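Local coordinates for holo-[acyl-carrier-protein] synthase (Neisseria meningitidis serogroup C / serotype 2a, PDB 5CMO) that belongs to the 4'-phosphopantetheinyl transferase superfamily as an AcpS-type holo-[acyl-carrier-protein] synthase, a small alpha+beta protein with three chains in its assembly, at residues Arg29-Glu34 against Asn47-Arg52. Sequence-based numbering, arbitrary orientation.
Sequences RILTPE and NYLAKR
Ile-30, at the C-terminal end of helix 24-30, makes a loose apolar approach to Arg-52, its CG2 lying 4.5 Å from Arg-52 CB, while its carbonyl oxygen accepts a hydrogen bond from Lys-56 one turn further along helix 45-62. Leu-31, the first residue to leave the helical conformation, carries most of the contact. With CG anti to the carbonyl carbon (chi1 -58°), its branched end lies against Tyr-48, Leu-49 and Arg-52 of helix 45-62. Leu-31 CD2 packs across the aliphatic part of Arg-52, 3.6 Å from Arg-52 CG, and also comes within 3.9 Å of Leu-49 CD2, whose side chain crosses that of Leu-31 at about a right angle. Leu-31 CD2 also meets the Tyr-48 ring at its edge, near the ring plane, 3.9 Å from Tyr-48 CE1. The Arg-52 chain bends at chi2 (-36°), laying its guanidinium over one Tyr-48 face with NH1 3.4 Å above the ring plane; Tyr-48 OH hydrogen-bonds Glu-38. Thr-32 N-caps helix 33-38, with Glu-35 OE1 returning a bond to Thr-32 N in a capping box; Glu-35 OE2 forms a salt bridge with Arg-52 NE. Thr-32 OG1 also donates to the anti lone pair of Glu-34 OE1 (3.0 Å). The turn between helices 24-30 and 33-38 thus packs in a buried contact against helix 45-62, where Leu-49 also touches helix 12-22 and Arg-52 reaches Ile-78 of strand 76-80.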
ATOM      1  N   ARG A  29     -25.795   3.867  -0.907  1.00 51.83           N
ATOM      2  CA  ARG A  29     -25.046   4.772  -0.038  1.00 54.65           C
ATOM      3  C   ARG A  29     -23.630   5.018  -0.555  1.00 44.83           C
ATOM      4  O   ARG A  29     -23.123   6.137  -0.483  1.00 42.86           O
ATOM      5  CB  ARG A  29     -24.985   4.208   1.387  1.00 61.40           C
ATOM      6  CG  ARG A  29     -24.095   5.002   2.334  1.00 70.22           C
ATOM      7  CD  ARG A  29     -24.235   4.531   3.775  1.00 76.42           C
ATOM      8  NE  ARG A  29     -23.399   3.368   4.066  1.00 80.36           N
ATOM      9  CZ  ARG A  29     -22.104   3.428   4.367  1.00 75.31           C
ATOM     10  NH1 ARG A  29     -21.478   4.598   4.414  1.00 68.23           N
ATOM     11  NH2 ARG A  29     -21.430   2.315   4.619  1.00 77.98           N
ATOM     12  N   ILE A  30     -23.001   3.971  -1.080  1.00 43.26           N
ATOM     13  CA  ILE A  30     -21.588   4.023  -1.458  1.00 43.91           C
ATOM     14  C   ILE A  30     -21.365   4.495  -2.894  1.00 36.57           C
ATOM     15  O   ILE A  30     -20.332   5.089  -3.206  1.00 30.48           O
ATOM     16  CB  ILE A  30     -20.920   2.632  -1.292  1.00 48.44           C
ATOM     17  CG1 ILE A  30     -21.047   2.145   0.153  1.00 46.68           C
ATOM     18  CG2 ILE A  30     -19.450   2.669  -1.712  1.00 56.51           C
ATOM     19  CD1 ILE A  30     -20.448   3.081   1.183  1.00 43.93           C
ATOM     20  N   LEU A  31     -22.325   4.220  -3.770  1.00 31.90           N
ATOM     21  CA  LEU A  31     -22.155   4.503  -5.190  1.00 37.10           C
ATOM     22  C   LEU A  31     -22.643   5.894  -5.574  1.00 40.43           C
ATOM     23  O   LEU A  31     -23.613   6.403  -5.014  1.00 51.30           O
ATOM     24  CB  LEU A  31     -22.895   3.459  -6.025  1.00 40.22           C
ATOM     25  CG  LEU A  31     -22.483   2.002  -5.809  1.00 35.56           C
ATOM     26  CD1 LEU A  31     -23.261   1.092  -6.754  1.00 39.75           C
ATOM     27  CD2 LEU A  31     -20.983   1.823  -5.997  1.00 36.31           C
ATOM     28  N   THR A  32     -21.958   6.500  -6.538  1.00 31.85           N
ATOM     29  CA  THR A  32     -22.386   7.773  -7.100  1.00 34.81           C
ATOM     30  C   THR A  32     -23.650   7.545  -7.919  1.00 38.19           C
ATOM     31  O   THR A  32     -24.014   6.398  -8.188  1.00 38.43           O
ATOM     32  CB  THR A  32     -21.298   8.402  -7.994  1.00 37.55           C
ATOM     33  OG1 THR A  32     -21.158   7.638  -9.199  1.00 35.81           O
ATOM     34  CG2 THR A  32     -19.962   8.453  -7.266  1.00 38.01           C
ATOM     35  N   PRO A  33     -24.336   8.631  -8.310  1.00 39.60           N
ATOM     36  CA  PRO A  33     -25.495   8.467  -9.193  1.00 43.87           C
ATOM     37  C   PRO A  33     -25.138   7.725 -10.478  1.00 40.97           C
ATOM     38  O   PRO A  33     -25.891   6.852 -10.902  1.00 40.24           O
ATOM     39  CB  PRO A  33     -25.917   9.908  -9.488  1.00 45.97           C
ATOM     40  CG  PRO A  33     -25.465  10.676  -8.298  1.00 43.32           C
ATOM     41  CD  PRO A  33     -24.180  10.026  -7.860  1.00 37.54           C
ATOM     42  N   GLU A  34     -23.996   8.058 -11.071  1.00 36.01           N
ATOM     43  CA  GLU A  34     -23.553   7.418 -12.308  1.00 35.67           C
ATOM     44  C   GLU A  34     -23.332   5.923 -12.106  1.00 39.51           C
ATOM     45  O   GLU A  34     -23.811   5.103 -12.891  1.00 42.74           O
ATOM     46  CB  GLU A  34     -22.262   8.064 -12.822  1.00 34.45           C
ATOM     47  CG  GLU A  34     -22.382   9.549 -13.161  1.00 45.78           C
ATOM     48  CD  GLU A  34     -22.239  10.459 -11.951  1.00 45.02           C
ATOM     49  OE1 GLU A  34     -22.108   9.948 -10.818  1.00 38.13           O
ATOM     50  OE2 GLU A  34     -22.257  11.693 -12.137  1.00 42.52           O
ATOM     51  N   ASN A  47     -17.612  -7.687  -6.398  1.00 42.15           N
ATOM     52  CA  ASN A  47     -16.317  -7.107  -6.729  1.00 46.34           C
ATOM     53  C   ASN A  47     -16.458  -5.637  -7.096  1.00 41.45           C
ATOM     54  O   ASN A  47     -15.599  -4.819  -6.763  1.00 37.90           O
ATOM     55  CB  ASN A  47     -15.662  -7.875  -7.876  1.00 65.46           C
ATOM     56  CG  ASN A  47     -14.868  -9.073  -7.395  1.00102.01           C
ATOM     57  OD1 ASN A  47     -13.656  -9.149  -7.595  1.00115.62           O
ATOM     58  ND2 ASN A  47     -15.546 -10.010  -6.742  1.00116.55           N
ATOM     59  N   TYR A  48     -17.548  -5.310  -7.783  1.00 46.53           N
ATOM     60  CA  TYR A  48     -17.840  -3.931  -8.147  1.00 48.14           C
ATOM     61  C   TYR A  48     -17.901  -3.060  -6.895  1.00 43.67           C
ATOM     62  O   TYR A  48     -17.224  -2.038  -6.815  1.00 40.05           O
ATOM     63  CB  TYR A  48     -19.158  -3.853  -8.923  1.00 50.50           C
ATOM     64  CG  TYR A  48     -19.481  -2.483  -9.478  1.00 47.28           C
ATOM     65  CD1 TYR A  48     -20.111  -1.526  -8.695  1.00 47.62           C
ATOM     66  CD2 TYR A  48     -19.168  -2.154 -10.791  1.00 49.12           C
ATOM     67  CE1 TYR A  48     -20.413  -0.276  -9.199  1.00 43.51           C
ATOM     68  CE2 TYR A  48     -19.467  -0.907 -11.304  1.00 49.73           C
ATOM     69  CZ  TYR A  48     -20.088   0.027 -10.505  1.00 51.19           C
ATOM     70  OH  TYR A  48     -20.386   1.270 -11.014  1.00 54.00           O
ATOM     71  N   LEU A  49     -18.692  -3.483  -5.912  1.00 40.18           N
ATOM     72  CA  LEU A  49     -18.866  -2.715  -4.682  1.00 40.47           C
ATOM     73  C   LEU A  49     -17.575  -2.647  -3.870  1.00 36.74           C
ATOM     74  O   LEU A  49     -17.226  -1.592  -3.335  1.00 29.96           O
ATOM     75  CB  LEU A  49     -19.979  -3.317  -3.822  1.00 44.73           C
ATOM     76  CG  LEU A  49     -21.426  -3.095  -4.272  1.00 50.65           C
ATOM     77  CD1 LEU A  49     -22.378  -3.745  -3.281  1.00 54.65           C
ATOM     78  CD2 LEU A  49     -21.750  -1.616  -4.425  1.00 49.25           C
ATOM     79  N   ALA A  50     -16.875  -3.775  -3.777  1.00 35.94           N
ATOM     80  CA  ALA A  50     -15.643  -3.861  -2.999  1.00 30.05           C
ATOM     81  C   ALA A  50     -14.610  -2.851  -3.478  1.00 31.44           C
ATOM     82  O   ALA A  50     -13.958  -2.184  -2.673  1.00 33.51           O
ATOM     83  CB  ALA A  50     -15.069  -5.268  -3.074  1.00 32.36           C
ATOM     84  N   LYS A  51     -14.464  -2.748  -4.794  1.00 37.77           N
ATOM     85  CA  LYS A  51     -13.513  -1.817  -5.388  1.00 42.81           C
ATOM     86  C   LYS A  51     -13.883  -0.373  -5.078  1.00 28.72           C
ATOM     87  O   LYS A  51     -13.027   0.427  -4.700  1.00 30.25           O
ATOM     88  CB  LYS A  51     -13.445  -2.019  -6.900  1.00 63.33           C
ATOM     89  CG  LYS A  51     -12.554  -3.170  -7.326  1.00 89.88           C
ATOM     90  CD  LYS A  51     -12.726  -3.497  -8.799  1.00111.35           C
ATOM     91  CE  LYS A  51     -12.393  -2.306  -9.680  1.00121.68           C
ATOM     92  NZ  LYS A  51     -12.400  -2.669 -11.118  1.00125.62           N
ATOM     93  N   ARG A  52     -15.160  -0.050  -5.249  1.00 30.64           N
ATOM     94  CA  ARG A  52     -15.653   1.295  -4.991  1.00 35.13           C
ATOM     95  C   ARG A  52     -15.446   1.653  -3.525  1.00 36.71           C
ATOM     96  O   ARG A  52     -14.986   2.746  -3.199  1.00 33.34           O
ATOM     97  CB  ARG A  52     -17.140   1.415  -5.355  1.00 34.38           C
ATOM     98  CG  ARG A  52     -17.485   1.240  -6.834  1.00 40.80           C
ATOM     99  CD  ARG A  52     -16.431   1.826  -7.746  1.00 43.64           C
ATOM    100  NE  ARG A  52     -16.905   2.003  -9.119  1.00 40.05           N
ATOM    101  CZ  ARG A  52     -16.907   1.053 -10.050  1.00 47.06           C
ATOM    102  NH1 ARG A  52     -16.472  -0.169  -9.772  1.00 53.41           N
ATOM    103  NH2 ARG A  52     -17.354   1.328 -11.267  1.00 51.94           N
TER